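PDB 1YZV: ribonuclease mar1, putative from Trypanosoma cruzi, which is of unknown function but belongs to the isochorismatase superfamily, many of whose members are hydrolases. Local coordinates for residues T21-C26 with A50-A55; V43-R48 with V139-G144. One frame throughout, in Å; residues are numbered along the deposited sequence.

Contact 1: residues T21-C26 with A50-A55; sequences TAFFCC and AGLHTA
Strand 21-26 and helical segment 50-55 come nearest at Phe23 and His53, whose CA atoms are 7.8 Å apart, a spacing bridged wholly by side chains. Phe23 supplies the strand's share of the contact. Its CG lies beside the backbone N and anti to the carbonyl carbon (chi1 -70°), so that the ring reaches out from the sheet to the helix. There its CZ meets CD2 of Leu52 at 3.8 Å, and its CE1 lies 4.1 Å from the same methyl. Leu52 extends to this point with CG anti to the backbone N (chi1 -178°) and CD2 in turn anti to CA, and the two side chains cross at about a right angle. Strand 20-26, helix 39-56 and the parallel neighbouring strand 61-68 follow one another in the chain as a beta-alpha-beta crossover, and the contact packs the helix on the first strand of that unit within the six-stranded sheet of this alpha/beta fold. His53 adds its CB, 4.2 Å from Phe23 CD2, while its imidazole serves other partners. ND1 is hydrogen-bonded to Ser61 OG and NE2 to Asp85 OD1, a grip at both nitrogens that should fix the rotation of the buried ring. Phe23 also meets the ring of Phe49, one turn earlier in the helix, and Leu180 of helix 173-181 touches both Phe23 and Leu52.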
loop_
_atom_site.group_PDB
_atom_site.type_symbol
_atom_site.label_atom_id
_atom_site.label_comp_id
_atom_site.label_asym_id
_atom_site.label_seq_id
_atom_site.Cartn_x
_atom_site.Cartn_y
_atom_site.Cartn_z
ATOM N N THR A 21 -3.738 -7.017 27.454
ATOM C CA THR A 21 -4.335 -6.803 26.134
ATOM C C THR A 21 -5.843 -6.624 26.267
ATOM O O THR A 21 -6.473 -7.378 27.009
ATOM C CB THR A 21 -4.091 -8.057 25.218
ATOM O OG1 THR A 21 -2.692 -8.308 25.173
ATOM C CG2 THR A 21 -4.581 -7.843 23.808
ATOM N N ALA A 22 -6.403 -5.599 25.615
ATOM C CA ALA A 22 -7.874 -5.390 25.594
ATOM C C ALA A 22 -8.390 -5.818 24.236
ATOM O O ALA A 22 -7.812 -5.490 23.196
ATOM C CB ALA A 22 -8.232 -3.926 25.844
ATOM N N PHE A 23 -9.458 -6.594 24.263
ATOM C CA PHE A 23 -10.162 -6.984 23.081
ATOM C C PHE A 23 -11.373 -6.054 22.960
ATOM O O PHE A 23 -12.294 -6.088 23.785
ATOM C CB PHE A 23 -10.556 -8.466 23.171
ATOM C CG PHE A 23 -9.387 -9.401 23.083
ATOM C CD1 PHE A 23 -8.912 -9.838 21.847
ATOM C CD2 PHE A 23 -8.760 -9.846 24.229
ATOM C CE1 PHE A 23 -7.793 -10.617 21.771
ATOM C CE2 PHE A 23 -7.565 -10.547 24.144
ATOM C CZ PHE A 23 -7.115 -10.981 22.932
ATOM N N PHE A 24 -11.336 -5.206 21.938
ATOM C CA PHE A 24 -12.420 -4.253 21.645
ATOM C C PHE A 24 -13.321 -4.759 20.528
ATOM O O PHE A 24 -12.958 -4.706 19.353
ATOM C CB PHE A 24 -11.867 -2.912 21.223
ATOM C CG PHE A 24 -11.473 -1.995 22.365
ATOM C CD1 PHE A 24 -11.089 -2.482 23.596
ATOM C CD2 PHE A 24 -11.496 -0.617 22.187
ATOM C CE1 PHE A 24 -10.806 -1.619 24.638
ATOM C CE2 PHE A 24 -11.191 0.250 23.210
ATOM C CZ PHE A 24 -10.816 -0.252 24.438
ATOM N N CYS A 25 -14.515 -5.180 20.933
ATOM C CA CYS A 25 -15.563 -5.695 20.067
ATOM C C CYS A 25 -16.569 -4.560 19.764
ATOM O O CYS A 25 -17.398 -4.194 20.585
ATOM C CB CYS A 25 -16.253 -6.843 20.792
ATOM S SG CYS A 25 -17.599 -7.646 19.904
ATOM N N CYS A 26 -16.407 -3.968 18.605
ATOM C CA CYS A 26 -17.106 -2.754 18.202
ATOM C C CYS A 26 -18.446 -3.046 17.539
ATOM O O CYS A 26 -18.487 -3.434 16.377
ATOM C CB CYS A 26 -16.234 -1.987 17.214
ATOM S SG CYS A 26 -16.522 -0.290 17.104
ATOM N N ALA A 50 -13.087 -14.256 22.155
ATOM C CA ALA A 50 -13.725 -14.611 23.437
ATOM C C ALA A 50 -13.064 -15.844 24.020
ATOM O O ALA A 50 -12.711 -15.837 25.195
ATOM C CB ALA A 50 -15.242 -14.811 23.287
ATOM N N GLY A 51 -12.840 -16.870 23.193
ATOM C CA GLY A 51 -12.151 -18.069 23.625
ATOM C C GLY A 51 -10.708 -17.803 24.034
ATOM O O GLY A 51 -10.216 -18.315 25.047
ATOM N N LEU A 52 -10.000 -16.998 23.253
ATOM C CA LEU A 52 -8.656 -16.599 23.637
ATOM C C LEU A 52 -8.594 -15.852 24.996
ATOM O O LEU A 52 -7.790 -16.190 25.881
ATOM C CB LEU A 52 -8.044 -15.749 22.517
ATOM C CG LEU A 52 -6.592 -15.309 22.775
ATOM C CD1 LEU A 52 -5.684 -16.511 22.961
ATOM C CD2 LEU A 52 -6.130 -14.383 21.664
ATOM N N HIS A 53 -9.405 -14.816 25.127
ATOM C CA HIS A 53 -9.539 -14.028 26.337
ATOM C C HIS A 53 -9.759 -14.932 27.570
ATOM O O HIS A 53 -9.112 -14.763 28.619
ATOM C CB HIS A 53 -10.725 -13.058 26.185
ATOM C CG HIS A 53 -11.255 -12.522 27.485
ATOM N ND1 HIS A 53 -10.710 -11.417 28.116
ATOM C CD2 HIS A 53 -12.292 -12.927 28.257
ATOM C CE1 HIS A 53 -11.441 -11.128 29.174
ATOM N NE2 HIS A 53 -12.376 -12.054 29.310
ATOM N N THR A 54 -10.671 -15.890 27.434
ATOM C CA THR A 54 -10.972 -16.838 28.543
ATOM C C THR A 54 -9.796 -17.749 28.881
ATOM O O THR A 54 -9.476 -17.916 30.065
ATOM C CB THR A 54 -12.268 -17.621 28.238
ATOM O OG1 THR A 54 -13.335 -16.663 28.215
ATOM C CG2 THR A 54 -12.546 -18.701 29.288
ATOM N N ALA A 55 -9.037 -18.158 27.862
ATOM C CA ALA A 55 -7.802 -18.941 28.085
ATOM C C ALA A 55 -6.675 -18.136 28.757
ATOM O O ALA A 55 -5.904 -18.682 29.600
ATOM C CB ALA A 55 -7.299 -19.511 26.785
#

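Contact 2: residues V43-R48 with V139-G144; sequences VFVANR and VIAVDG
With chi1 at 168°, Val45 sets CG1 anti to its backbone N and CG2 anti to its carbonyl carbon, while Asp143 places CG between its own N and carbonyl carbon (chi1 57°), folding the carboxylate back toward the helix. The two side chains meet at about a right angle, Val45 CG2 lying 3.6 Å from Asp143 OD2. The same methyl is 3.6 Å from the CA of Gly144, and because that residue has no side chain the backbones draw close, with 5.1 Å between the CA atoms of Val45 and Gly144. The other methyl, CG1, makes a looser apolar contact with Ala141 CB at 4.3 Å. Ala141 to Gly144 form a type I beta turn, closed by the bond from Gly144 N to Ala141 O, and this turn interrupts strand 137-146 of the parallel sheet just where helix 39-56 leans on it. Asp143 OD2, buried beside the methyl, is hydrogen-bonded to Ser173 OG and His200 NE2. Arg48 NH1 stays 4.6 Å from Asp143 OD2, which lies well out of the guanidinium plane, so attraction between them is probably electrostatic alone; Ser173 OG, bonded also to NH1, links the two groups indirectly. Phe44 CE2 sits 3.6 Å above the guanidinium plane of Arg48, over its centre, and the Phe44 ring also meets that of His200.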
loop_
_atom_site.group_PDB
_atom_site.type_symbol
_atom_site.label_atom_id
_atom_site.label_comp_id
_atom_site.label_asym_id
_atom_site.label_seq_id
_atom_site.Cartn_x
_atom_site.Cartn_y
_atom_site.Cartn_z
ATOM N N VAL A 43 -18.773 -12.076 13.679
ATOM C CA VAL A 43 -19.221 -12.898 14.788
ATOM C C VAL A 43 -18.211 -14.004 15.129
ATOM O O VAL A 43 -17.889 -14.185 16.315
ATOM C CB VAL A 43 -20.613 -13.482 14.510
ATOM C CG1 VAL A 43 -20.930 -14.629 15.471
ATOM C CG2 VAL A 43 -21.632 -12.373 14.611
ATOM N N PHE A 44 -17.759 -14.755 14.110
ATOM C CA PHE A 44 -16.727 -15.795 14.262
ATOM C C PHE A 44 -15.458 -15.294 14.956
ATOM O O PHE A 44 -14.937 -15.978 15.866
ATOM C CB PHE A 44 -16.388 -16.441 12.878
ATOM C CG PHE A 44 -15.233 -17.429 12.904
ATOM C CD1 PHE A 44 -15.430 -18.762 13.163
ATOM C CD2 PHE A 44 -13.950 -17.021 12.610
ATOM C CE1 PHE A 44 -14.359 -19.642 13.130
ATOM C CE2 PHE A 44 -12.912 -17.897 12.530
ATOM C CZ PHE A 44 -13.084 -19.180 12.820
ATOM N N VAL A 45 -14.985 -14.107 14.540
ATOM C CA VAL A 45 -13.813 -13.484 15.126
ATOM C C VAL A 45 -14.090 -13.057 16.584
ATOM O O VAL A 45 -13.231 -13.224 17.470
ATOM C CB VAL A 45 -13.261 -12.298 14.269
ATOM C CG1 VAL A 45 -12.239 -11.492 15.021
ATOM C CG2 VAL A 45 -12.658 -12.809 12.994
ATOM N N ALA A 46 -15.290 -12.550 16.848
ATOM C CA ALA A 46 -15.687 -12.199 18.219
ATOM C C ALA A 46 -15.622 -13.416 19.167
ATOM O O ALA A 46 -15.082 -13.330 20.288
ATOM C CB ALA A 46 -17.076 -11.561 18.244
ATOM N N ASN A 47 -16.104 -14.549 18.669
ATOM C CA ASN A 47 -16.046 -15.825 19.370
ATOM C C ASN A 47 -14.652 -16.422 19.549
ATOM O O ASN A 47 -14.303 -16.934 20.616
ATOM C CB ASN A 47 -16.973 -16.828 18.695
ATOM C CG ASN A 47 -18.432 -16.571 19.014
ATOM O OD1 ASN A 47 -18.748 -16.024 20.074
ATOM N ND2 ASN A 47 -19.326 -16.868 18.049
ATOM N N ARG A 48 -13.814 -16.249 18.537
ATOM C CA ARG A 48 -12.440 -16.679 18.622
ATOM C C ARG A 48 -11.691 -15.913 19.710
ATOM O O ARG A 48 -10.941 -16.492 20.525
ATOM C CB ARG A 48 -11.776 -16.466 17.251
ATOM C CG ARG A 48 -10.296 -16.638 17.261
ATOM C CD ARG A 48 -9.752 -16.690 15.850
ATOM N NE ARG A 48 -10.003 -17.974 15.213
ATOM C CZ ARG A 48 -9.578 -18.291 13.991
ATOM N NH1 ARG A 48 -8.891 -17.393 13.257
ATOM N NH2 ARG A 48 -9.737 -19.533 13.547
ATOM N N VAL A 139 -4.200 -3.141 16.959
ATOM C CA VAL A 139 -4.121 -4.084 15.855
ATOM C C VAL A 139 -5.517 -4.393 15.408
ATOM O O VAL A 139 -6.377 -4.744 16.251
ATOM C CB VAL A 139 -3.387 -5.370 16.289
ATOM C CG1 VAL A 139 -3.146 -6.304 15.071
ATOM C CG2 VAL A 139 -2.098 -4.970 16.901
ATOM N N ILE A 140 -5.789 -4.085 14.150
ATOM C CA ILE A 140 -7.089 -4.322 13.572
ATOM C C ILE A 140 -7.116 -5.814 13.123
ATOM O O ILE A 140 -6.265 -6.239 12.359
ATOM C CB ILE A 140 -7.364 -3.378 12.372
ATOM C CG1 ILE A 140 -7.068 -1.918 12.706
ATOM C CG2 ILE A 140 -8.765 -3.553 11.831
ATOM C CD1 ILE A 140 -7.862 -1.384 13.816
ATOM N N ALA A 141 -8.168 -6.551 13.489
ATOM C CA ALA A 141 -8.374 -7.897 12.928
ATOM C C ALA A 141 -9.278 -7.759 11.730
ATOM O O ALA A 141 -10.504 -7.765 11.869
ATOM C CB ALA A 141 -9.000 -8.838 13.959
ATOM N N VAL A 142 -8.689 -7.596 10.557
ATOM C CA VAL A 142 -9.479 -7.275 9.367
ATOM C C VAL A 142 -10.576 -8.285 9.034
ATOM O O VAL A 142 -11.644 -7.917 8.486
ATOM C CB VAL A 142 -8.545 -6.994 8.115
ATOM C CG1 VAL A 142 -7.757 -8.203 7.661
ATOM C CG2 VAL A 142 -9.351 -6.408 6.914
ATOM N N ASP A 143 -10.296 -9.566 9.298
ATOM C CA ASP A 143 -11.252 -10.661 9.046
ATOM C C ASP A 143 -12.485 -10.622 9.943
ATOM O O ASP A 143 -13.491 -11.245 9.600
ATOM C CB ASP A 143 -10.588 -12.086 9.093
ATOM C CG ASP A 143 -9.864 -12.416 10.435
ATOM O OD1 ASP A 143 -9.198 -11.525 10.991
ATOM O OD2 ASP A 143 -9.870 -13.616 10.872
ATOM N N GLY A 144 -12.455 -9.772 10.975
ATOM C CA GLY A 144 -13.591 -9.515 11.874
ATOM C C GLY A 144 -14.161 -8.093 11.749
ATOM O O GLY A 144 -14.876 -7.617 12.628
#

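How the contacts relate
Contacts 1 and 2 share helix 39-56, which meets two strands of the sheet from successive turns. Contact 1 uses its later turns against strand 20-26, and contact 2 uses an earlier stretch against the turn in strand 137-146; their centres are about 10 Å apart. Strand 110-118 lies between the two strands, its Trp116 touched by Cys25 of contact 1 and by Val45, Ala46 and Ala141 of contact 2. The contacts also meet directly, Cys25 SG packing 4.3 Å from Ala46 CB. Helix 173-181 borders both, with Leu177 beside Leu52 and Ile176 beside Ala141.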